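Local coordinates for protein ribonucleoside-diphosphate reductase (Pseudomonas aeruginosa, PDB 5IM3) that probably reduces ribonucleoside diphosphates to 2'-deoxyribonucleoside diphosphates, the precursors for DNA synthesis, under allosteric control by nucleotides such as dATP, at residues 453-458 against 518-523; 484-489 against 568-573; 492-495 against 500-503. One frame throughout, in Å; residues are numbered along the deposited sequence.

Interaction 1. Residues 453-458 against 518-523; sequences YLETWH and KAFEER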
loop_
_atom_site.group_PDB
_atom_site.type_symbol
_atom_site.label_atom_id
_atom_site.label_comp_id
_atom_site.label_asym_id
_atom_site.label_seq_id
_atom_site.Cartn_x
_atom_site.Cartn_y
_atom_site.Cartn_z
ATOM N N TYR A 453 25.127 2.306 25.763
ATOM C CA TYR A 453 25.656 3.272 24.810
ATOM C C TYR A 453 26.693 2.608 23.911
ATOM O O TYR A 453 27.491 1.786 24.372
ATOM C CB TYR A 453 26.296 4.460 25.530
ATOM C CG TYR A 453 25.319 5.449 26.117
ATOM C CD1 TYR A 453 24.655 5.177 27.307
ATOM C CD2 TYR A 453 25.095 6.673 25.506
ATOM C CE1 TYR A 453 23.774 6.086 27.856
ATOM C CE2 TYR A 453 24.213 7.590 26.049
ATOM C CZ TYR A 453 23.555 7.289 27.225
ATOM O OH TYR A 453 22.678 8.191 27.773
ATOM N N LEU A 454 26.689 2.978 22.632
ATOM C CA LEU A 454 27.676 2.473 21.685
ATOM C C LEU A 454 28.087 3.587 20.732
ATOM O O LEU A 454 27.239 4.332 20.236
ATOM C CB LEU A 454 27.132 1.284 20.891
ATOM C CG LEU A 454 28.204 0.412 20.242
ATOM C CD1 LEU A 454 28.942 -0.397 21.299
ATOM C CD2 LEU A 454 27.595 -0.497 19.187
ATOM N N GLU A 455 29.388 3.692 20.481
ATOM C CA GLU A 455 29.915 4.729 19.607
ATOM C C GLU A 455 29.698 4.349 18.142
ATOM O O GLU A 455 29.641 3.167 17.789
ATOM C CB GLU A 455 31.399 4.959 19.901
ATOM C CG GLU A 455 31.928 6.318 19.471
ATOM C CD GLU A 455 33.206 6.705 20.191
ATOM O OE1 GLU A 455 33.370 6.327 21.374
ATOM O OE2 GLU A 455 34.049 7.393 19.580
ATOM N N THR A 456 29.581 5.372 17.286
ATOM C CA THR A 456 28.998 5.194 15.957
ATOM C C THR A 456 29.918 4.483 14.965
ATOM O O THR A 456 29.431 4.000 13.935
ATOM C CB THR A 456 28.583 6.554 15.385
ATOM O OG1 THR A 456 27.900 7.308 16.394
ATOM C CG2 THR A 456 27.650 6.372 14.200
ATOM N N TRP A 457 31.220 4.409 15.233
ATOM C CA TRP A 457 32.129 3.642 14.389
ATOM C C TRP A 457 32.251 2.185 14.824
ATOM O O TRP A 457 32.934 1.406 14.151
ATOM C CB TRP A 457 33.522 4.286 14.371
ATOM C CG TRP A 457 34.093 4.573 15.731
ATOM C CD1 TRP A 457 34.144 5.786 16.357
ATOM C CD2 TRP A 457 34.695 3.633 16.632
ATOM N NE1 TRP A 457 34.740 5.661 17.585
ATOM C CE2 TRP A 457 35.085 4.349 17.782
ATOM C CE3 TRP A 457 34.939 2.259 16.579
ATOM C CZ2 TRP A 457 35.707 3.738 18.867
ATOM C CZ3 TRP A 457 35.559 1.651 17.661
ATOM C CH2 TRP A 457 35.936 2.391 18.788
ATOM N N HIS A 458 31.611 1.801 15.927
ATOM C CA HIS A 458 31.701 0.433 16.418
ATOM C C HIS A 458 31.123 -0.537 15.394
ATOM O O HIS A 458 30.048 -0.306 14.834
ATOM C CB HIS A 458 30.955 0.314 17.746
ATOM C CG HIS A 458 31.295 -0.912 18.535
ATOM N ND1 HIS A 458 30.789 -2.157 18.233
ATOM C CD2 HIS A 458 32.072 -1.078 19.631
ATOM C CE1 HIS A 458 31.246 -3.040 19.103
ATOM N NE2 HIS A 458 32.026 -2.410 19.963
ATOM N N LYS A 518 39.540 17.330 18.186
ATOM C CA LYS A 518 40.527 17.246 17.112
ATOM C C LYS A 518 41.385 15.995 17.241
ATOM O O LYS A 518 41.704 15.344 16.238
ATOM C CB LYS A 518 41.413 18.491 17.114
ATOM C CG LYS A 518 40.845 19.671 16.350
ATOM C CD LYS A 518 41.906 20.736 16.125
ATOM C CE LYS A 518 41.440 21.780 15.126
ATOM N NZ LYS A 518 40.185 22.444 15.564
ATOM N N ALA A 519 41.780 15.651 18.467
ATOM C CA ALA A 519 42.608 14.468 18.673
ATOM C C ALA A 519 41.938 13.221 18.110
ATOM O O ALA A 519 42.593 12.391 17.471
ATOM C CB ALA A 519 42.909 14.294 20.162
ATOM N N PHE A 520 40.630 13.071 18.334
ATOM C CA PHE A 520 39.926 11.911 17.799
ATOM C C PHE A 520 39.905 11.930 16.278
ATOM O O PHE A 520 40.150 10.904 15.635
ATOM C CB PHE A 520 38.498 11.853 18.340
ATOM C CG PHE A 520 37.621 10.865 17.618
ATOM C CD1 PHE A 520 37.570 9.540 18.020
ATOM C CD2 PHE A 520 36.856 11.256 16.528
ATOM C CE1 PHE A 520 36.769 8.628 17.353
ATOM C CE2 PHE A 520 36.058 10.347 15.862
ATOM C CZ PHE A 520 36.014 9.032 16.277
ATOM N N GLU A 521 39.617 13.091 15.684
ATOM C CA GLU A 521 39.427 13.157 14.240
ATOM C C GLU A 521 40.726 12.884 13.498
ATOM O O GLU A 521 40.719 12.247 12.438
ATOM C CB GLU A 521 38.855 14.522 13.856
ATOM C CG GLU A 521 37.529 14.826 14.537
ATOM C CD GLU A 521 36.807 16.015 13.932
ATOM O OE1 GLU A 521 37.314 16.588 12.945
ATOM O OE2 GLU A 521 35.727 16.374 14.449
ATOM N N GLU A 522 41.851 13.360 14.036
ATOM C CA GLU A 522 43.147 13.037 13.447
ATOM C C GLU A 522 43.432 11.545 13.550
ATOM O O GLU A 522 43.787 10.894 12.558
ATOM C CB GLU A 522 44.248 13.846 14.136
ATOM C CG GLU A 522 45.662 13.394 13.793
ATOM C CD GLU A 522 46.725 14.247 14.449
ATOM O OE1 GLU A 522 46.382 15.334 14.962
ATOM O OE2 GLU A 522 47.901 13.823 14.454
ATOM N N ARG A 523 43.278 10.981 14.750
ATOM C CA ARG A 523 43.561 9.564 14.940
ATOM C C ARG A 523 42.588 8.702 14.147
ATOM O O ARG A 523 42.971 7.656 13.613
ATOM C CB ARG A 523 43.507 9.216 16.429
ATOM C CG ARG A 523 44.030 7.825 16.779
ATOM C CD ARG A 523 45.488 7.661 16.394
ATOM N NE ARG A 523 46.028 6.373 16.812
ATOM C CZ ARG A 523 47.215 5.908 16.437
ATOM N NH1 ARG A 523 47.986 6.629 15.634
ATOM N NH2 ARG A 523 47.634 4.723 16.865
#
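Phe-520 reaches from helix 517-532 to the end of strand 450-455 and the turn that follows it, where its ring meets the indole of Trp-457 and the carboxylate of Glu-455. The two aromatic planes are 27° apart but slid past each other, with the phenyl centroid 5.6 Å from that of the five-membered ring, so overlap is slight. The close part is confined to the pyrrole side of the indole: Trp-457 NE1 comes to the edge of the phenyl ring, near its plane, 3.6 Å from Phe-520 CE1, while Trp-457 CD1 packs 3.7 Å from Phe-520 CZ. Glu-455 approaches the same corner from the opposite direction to Phe-520, its OE2 3.7 Å from Phe-520 CE1. With Trp-457 CG lodged between its backbone N and carbonyl carbon (chi1 51°), the indole folds back over its own turn, and Glu-455 CB lies over one face, toward the rim. Trp-457 NE1 thereby donates a weak, bent hydrogen bond of 2.7 Å to Glu-455 OE2. Both residues belong to a type I turn, closed by His-458 N to Glu-455 O at 3.0 Å.

Away from these buried rings the contact thins quickly. The nearest backbones, at Trp-457 and Phe-520, keep their CA atoms 11.9 Å apart, and the helix turns Lys-518, Ala-519 and Glu-522 to the exposed side.

The contact thus ties the C-terminal end of a strand of the reductase alpha-beta barrel to helix 517-532. Glu-455 also has a salt bridge from OE2 to Lys-566 and a hydrogen bond between OE1 and His-513 ND1. A buried carboxylate gripped in this way is probably kept ionised, and its bonds probably help to set the indole, against which Phe-520 adds packing.

Interaction 2. Residues 484-489 against 568-573; sequences ANWIPD and PCNLRS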
loop_
_atom_site.group_PDB
_atom_site.type_symbol
_atom_site.label_atom_id
_atom_site.label_comp_id
_atom_site.label_asym_id
_atom_site.label_seq_id
_atom_site.Cartn_x
_atom_site.Cartn_y
_atom_site.Cartn_z
ATOM N N ALA A 484 21.402 3.911 23.347
ATOM C CA ALA A 484 21.675 5.276 22.921
ATOM C C ALA A 484 22.924 5.306 22.055
ATOM O O ALA A 484 23.876 4.566 22.304
ATOM C CB ALA A 484 21.847 6.218 24.116
ATOM N N ASN A 485 22.909 6.171 21.042
ATOM C CA ASN A 485 24.084 6.413 20.219
ATOM C C ASN A 485 25.032 7.390 20.907
ATOM O O ASN A 485 24.608 8.421 21.438
ATOM C CB ASN A 485 23.680 6.978 18.856
ATOM C CG ASN A 485 22.983 5.958 17.976
ATOM O OD1 ASN A 485 21.805 6.111 17.639
ATOM N ND2 ASN A 485 23.712 4.922 17.581
ATOM N N TRP A 486 26.320 7.060 20.881
ATOM C CA TRP A 486 27.396 7.927 21.366
ATOM C C TRP A 486 28.115 8.454 20.121
ATOM O O TRP A 486 29.014 7.808 19.585
ATOM C CB TRP A 486 28.317 7.142 22.301
ATOM C CG TRP A 486 29.288 7.957 23.102
ATOM C CD1 TRP A 486 30.648 7.848 23.092
ATOM C CD2 TRP A 486 28.975 8.990 24.046
ATOM N NE1 TRP A 486 31.202 8.751 23.969
ATOM C CE2 TRP A 486 30.196 9.464 24.567
ATOM C CE3 TRP A 486 27.783 9.559 24.500
ATOM C CZ2 TRP A 486 30.260 10.482 25.519
ATOM C CZ3 TRP A 486 27.848 10.575 25.445
ATOM C CH2 TRP A 486 29.077 11.026 25.941
ATOM N N ILE A 487 27.704 9.629 19.655
ATOM C CA ILE A 487 27.985 10.078 18.293
ATOM C C ILE A 487 29.159 11.054 18.326
ATOM O O ILE A 487 29.052 12.105 18.974
ATOM C CB ILE A 487 26.756 10.734 17.650
ATOM C CG1 ILE A 487 25.543 9.806 17.748
ATOM C CG2 ILE A 487 27.050 11.071 16.186
ATOM C CD1 ILE A 487 24.238 10.470 17.358
ATOM N N PRO A 488 30.265 10.768 17.640
ATOM C CA PRO A 488 31.328 11.772 17.513
ATOM C C PRO A 488 30.947 12.861 16.523
ATOM O O PRO A 488 30.188 12.639 15.578
ATOM C CB PRO A 488 32.531 10.964 17.007
ATOM C CG PRO A 488 32.146 9.517 17.148
ATOM C CD PRO A 488 30.663 9.474 17.061
ATOM N N ASP A 489 31.502 14.056 16.749
ATOM C CA ASP A 489 31.264 15.171 15.835
ATOM C C ASP A 489 31.628 14.799 14.405
ATOM O O ASP A 489 30.958 15.221 13.456
ATOM C CB ASP A 489 32.066 16.396 16.279
ATOM C CG ASP A 489 31.380 17.181 17.382
ATOM O OD1 ASP A 489 30.369 16.693 17.928
ATOM O OD2 ASP A 489 31.857 18.289 17.703
ATOM N N PRO A 568 30.864 17.357 22.475
ATOM C CA PRO A 568 30.474 18.432 23.402
ATOM C C PRO A 568 30.433 17.979 24.855
ATOM O O PRO A 568 30.754 18.772 25.747
ATOM C CB PRO A 568 29.090 18.869 22.891
ATOM C CG PRO A 568 28.633 17.790 21.982
ATOM C CD PRO A 568 29.870 17.176 21.403
ATOM N N CYS A 569 30.062 16.722 25.122
ATOM C CA CYS A 569 30.091 16.222 26.494
ATOM C C CYS A 569 31.506 16.195 27.057
ATOM O O CYS A 569 31.693 16.359 28.267
ATOM C CB CYS A 569 29.487 14.819 26.569
ATOM S SG CYS A 569 27.714 14.728 26.266
ATOM N N ASN A 570 32.510 15.976 26.210
ATOM C CA ASN A 570 33.884 15.860 26.688
ATOM C C ASN A 570 34.627 17.188 26.649
ATOM O O ASN A 570 35.338 17.524 27.601
ATOM C CB ASN A 570 34.653 14.820 25.863
ATOM C CG ASN A 570 34.477 13.412 26.391
ATOM O OD1 ASN A 570 35.130 13.014 27.354
ATOM N ND2 ASN A 570 33.597 12.645 25.758
ATOM N N LEU A 571 34.477 17.949 25.562
ATOM C CA LEU A 571 35.182 19.219 25.441
ATOM C C LEU A 571 34.711 20.230 26.477
ATOM O O LEU A 571 35.478 21.117 26.866
ATOM C CB LEU A 571 34.999 19.783 24.031
ATOM C CG LEU A 571 35.752 19.034 22.930
ATOM C CD1 LEU A 571 35.244 19.431 21.558
ATOM C CD2 LEU A 571 37.241 19.307 23.041
ATOM N N ARG A 572 33.468 20.114 26.937
ATOM C CA ARG A 572 32.919 21.035 27.922
ATOM C C ARG A 572 32.899 20.450 29.327
ATOM O O ARG A 572 32.466 21.131 30.261
ATOM C CB ARG A 572 31.504 21.453 27.517
ATOM C CG ARG A 572 31.420 22.042 26.115
ATOM C CD ARG A 572 30.064 22.680 25.859
ATOM N NE ARG A 572 29.766 23.721 26.834
ATOM C CZ ARG A 572 28.581 24.306 26.971
ATOM N NH1 ARG A 572 27.571 23.952 26.189
ATOM N NH2 ARG A 572 28.410 25.248 27.891
ATOM N N SER A 573 33.356 19.215 29.498
ATOM C CA SER A 573 33.409 18.619 30.825
ATOM C C SER A 573 34.470 19.331 31.660
ATOM O O SER A 573 35.603 19.500 31.194
ATOM C CB SER A 573 33.722 17.129 30.730
ATOM O OG SER A 573 33.866 16.554 32.017
#
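Trp-486, on strand 482-487, extends the six-membered end of its indole to helix 566-571, where CH2 meets Cys-569 and CZ2 meets Asn-570. The apolar part is small: Trp-486 CH2 lies 3.9 Å from Cys-569 CB. The indole gets there because its CG stands opposite the backbone N (chi1 -167°), which carries the ring out from the strand, although the bond leaving its CA does not itself aim at the helix.

A sulfur-aromatic contact joins the same two residues. Cys-569 SG is 5.0 Å from the centroid of the six-membered ring and 64° off its normal, an oblique approach; its nearest ring atom is Trp-486 CH2, at 4.0 Å.

Polar groups contribute by packing, since no hydrogen bond links the segments. The amide of Asn-570 stands steeply to the indole, the planes 74° apart, and its ND2 comes within 4.0 Å of Trp-486 CZ2. Its hydrogen bonds run to Lys-566 O from ND2 and to OD1 from Val-581 N, fixing the amide's rotation. Farther along, Asp-489 OD1 touches Pro-568 CD at 3.5 Å, while the carboxylate takes a hydrogen bond from Trp-896 NE1 on OD1 and a salt bridge from Arg-735 on OD2.

In the reductase barrel, strand 482-487 runs parallel between strands 450-455 and 562-565. The contact thus joins the middle strand, and the start of helix 489-496 that follows it, to the helix directly after strand 562-565; helix 724-735 covers Pro-568 and Leu-571.

Interaction 3. Residues 492-495 against 500-503; sequences MKRV and SWTL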
loop_
_atom_site.group_PDB
_atom_site.type_symbol
_atom_site.label_atom_id
_atom_site.label_comp_id
_atom_site.label_asym_id
_atom_site.label_seq_id
_atom_site.Cartn_x
_atom_site.Cartn_y
_atom_site.Cartn_z
ATOM N N MET A 492 28.792 13.354 12.284
ATOM C CA MET A 492 27.871 14.383 11.818
ATOM C C MET A 492 28.502 15.228 10.718
ATOM O O MET A 492 27.824 15.622 9.763
ATOM C CB MET A 492 27.436 15.268 12.986
ATOM C CG MET A 492 26.735 14.523 14.115
ATOM S SD MET A 492 25.236 13.667 13.600
ATOM C CE MET A 492 24.257 15.030 12.960
ATOM N N LYS A 493 29.800 15.523 10.838
ATOM C CA LYS A 493 30.496 16.227 9.765
ATOM C C LYS A 493 30.393 15.462 8.451
ATOM O O LYS A 493 30.174 16.059 7.391
ATOM C CB LYS A 493 31.963 16.444 10.137
ATOM C CG LYS A 493 32.203 17.483 11.221
ATOM C CD LYS A 493 33.696 17.696 11.437
ATOM C CE LYS A 493 33.981 18.778 12.467
ATOM N NZ LYS A 493 35.444 18.994 12.655
ATOM N N ARG A 494 30.550 14.137 8.502
ATOM C CA ARG A 494 30.456 13.333 7.289
ATOM C C ARG A 494 29.028 13.291 6.756
ATOM O O ARG A 494 28.824 13.183 5.542
ATOM C CB ARG A 494 30.973 11.918 7.558
ATOM C CG ARG A 494 32.443 11.855 7.961
ATOM C CD ARG A 494 33.372 12.090 6.775
ATOM N NE ARG A 494 34.780 12.126 7.175
ATOM C CZ ARG A 494 35.545 11.051 7.339
ATOM N NH1 ARG A 494 35.049 9.834 7.146
ATOM N NH2 ARG A 494 36.813 11.190 7.703
ATOM N N VAL A 495 28.032 13.379 7.639
ATOM C CA VAL A 495 26.648 13.479 7.187
ATOM C C VAL A 495 26.426 14.803 6.463
ATOM O O VAL A 495 25.913 14.840 5.338
ATOM C CB VAL A 495 25.684 13.320 8.378
ATOM C CG1 VAL A 495 24.243 13.599 7.951
ATOM C CG2 VAL A 495 25.800 11.922 8.979
ATOM N N SER A 500 32.028 9.518 3.664
ATOM C CA SER A 500 32.001 8.113 4.030
ATOM C C SER A 500 32.261 7.953 5.528
ATOM O O SER A 500 32.532 8.917 6.249
ATOM C CB SER A 500 33.029 7.336 3.212
ATOM O OG SER A 500 34.338 7.808 3.482
ATOM N N TRP A 501 32.185 6.712 6.002
ATOM C CA TRP A 501 32.311 6.417 7.424
ATOM C C TRP A 501 32.732 4.964 7.568
ATOM O O TRP A 501 32.093 4.077 6.993
ATOM C CB TRP A 501 30.984 6.684 8.148
ATOM C CG TRP A 501 31.014 6.467 9.630
ATOM C CD1 TRP A 501 30.380 5.479 10.326
ATOM C CD2 TRP A 501 31.705 7.261 10.603
ATOM N NE1 TRP A 501 30.634 5.608 11.670
ATOM C CE2 TRP A 501 31.445 6.694 11.867
ATOM C CE3 TRP A 501 32.519 8.395 10.529
ATOM C CZ2 TRP A 501 31.970 7.222 13.046
ATOM C CZ3 TRP A 501 33.041 8.919 11.705
ATOM C CH2 TRP A 501 32.764 8.331 12.944
ATOM N N THR A 502 33.800 4.724 8.323
ATOM C CA THR A 502 34.381 3.394 8.458
ATOM C C THR A 502 34.102 2.838 9.848
ATOM O O THR A 502 34.302 3.527 10.853
ATOM C CB THR A 502 35.891 3.427 8.201
ATOM O OG1 THR A 502 36.142 3.958 6.894
ATOM C CG2 THR A 502 36.483 2.026 8.294
ATOM N N LEU A 503 33.647 1.591 9.898
ATOM C CA LEU A 503 33.402 0.895 11.151
ATOM C C LEU A 503 34.615 0.049 11.520
ATOM O O LEU A 503 35.209 -0.612 10.662
ATOM C CB LEU A 503 32.155 0.011 11.051
ATOM C CG LEU A 503 30.907 0.675 10.460
ATOM C CD1 LEU A 503 29.715 -0.271 10.507
ATOM C CD2 LEU A 503 30.588 1.971 11.185
#
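Arg-494 curls its side chain around the carbonyl oxygen of Ser-500, and every carbon from CB onward lies close to that one atom. CB starts 3.6 Å from Ser-500 O. CG, placed opposite the carbonyl carbon of its own residue, follows at 3.4 Å; it also approaches Trp-501 CE3, at 4.3 Å. The chain then bends (chi2 -74°) and brings CD to 3.3 Å from Ser-500 O, so that the aliphatic part wraps the oxygen rather than pointing past it. NE and CZ turn round the same atom at longer range, and NH1 finally closes on it with a hydrogen bond of 2.8 Å to Ser-500 O, the N-H...O angle being 160°. The oxygen lies almost in the guanidinium plane, at its edge, whereas the donor stands well above the carbonyl plane, 50° out of it. NH1 also forms a salt bridge with Glu-528, which should help hold the guanidinium in this position.

Trp-501 packs its ring among neighbours: it stacks on Tyr-524, meets Phe-491 edge to face, and gives its NE1 to Thr-456 O.

Helix 489-496 and strand 500-504 are consecutive, and the strand pairs antiparallel with 539-543. The contact is thus a helix-to-strand connection in which an arginine near the helix's C-terminal end reaches forward to the backbone at the first residue of the strand, inside the reductase barrel domain.

How the interactions relate
Interactions 1 and 2 are buried and belong to neighbouring parallel strands of one sheet: Leu-454 and Trp-486 are joined by a probable backbone hydrogen bond, and Glu-455 packs on Trp-486. Interaction 3, only partly buried, lies in the segment between the two halves of each, with strand 500-504 in a separate two-stranded sheet. It still meets interaction 1, where Trp-457 CB packs on Trp-501 and Glu-521 pairs with Lys-493, and touches interaction 2 where Ile-487 packs on Met-492. Chemistry follows position: the two buried contacts have no hydrogen bond across them and rest on ring, sulfur and aliphatic packing beside polar groups bonded to other residues, whereas 492-495 against 500-503 depends on a charged side chain bonding to backbone.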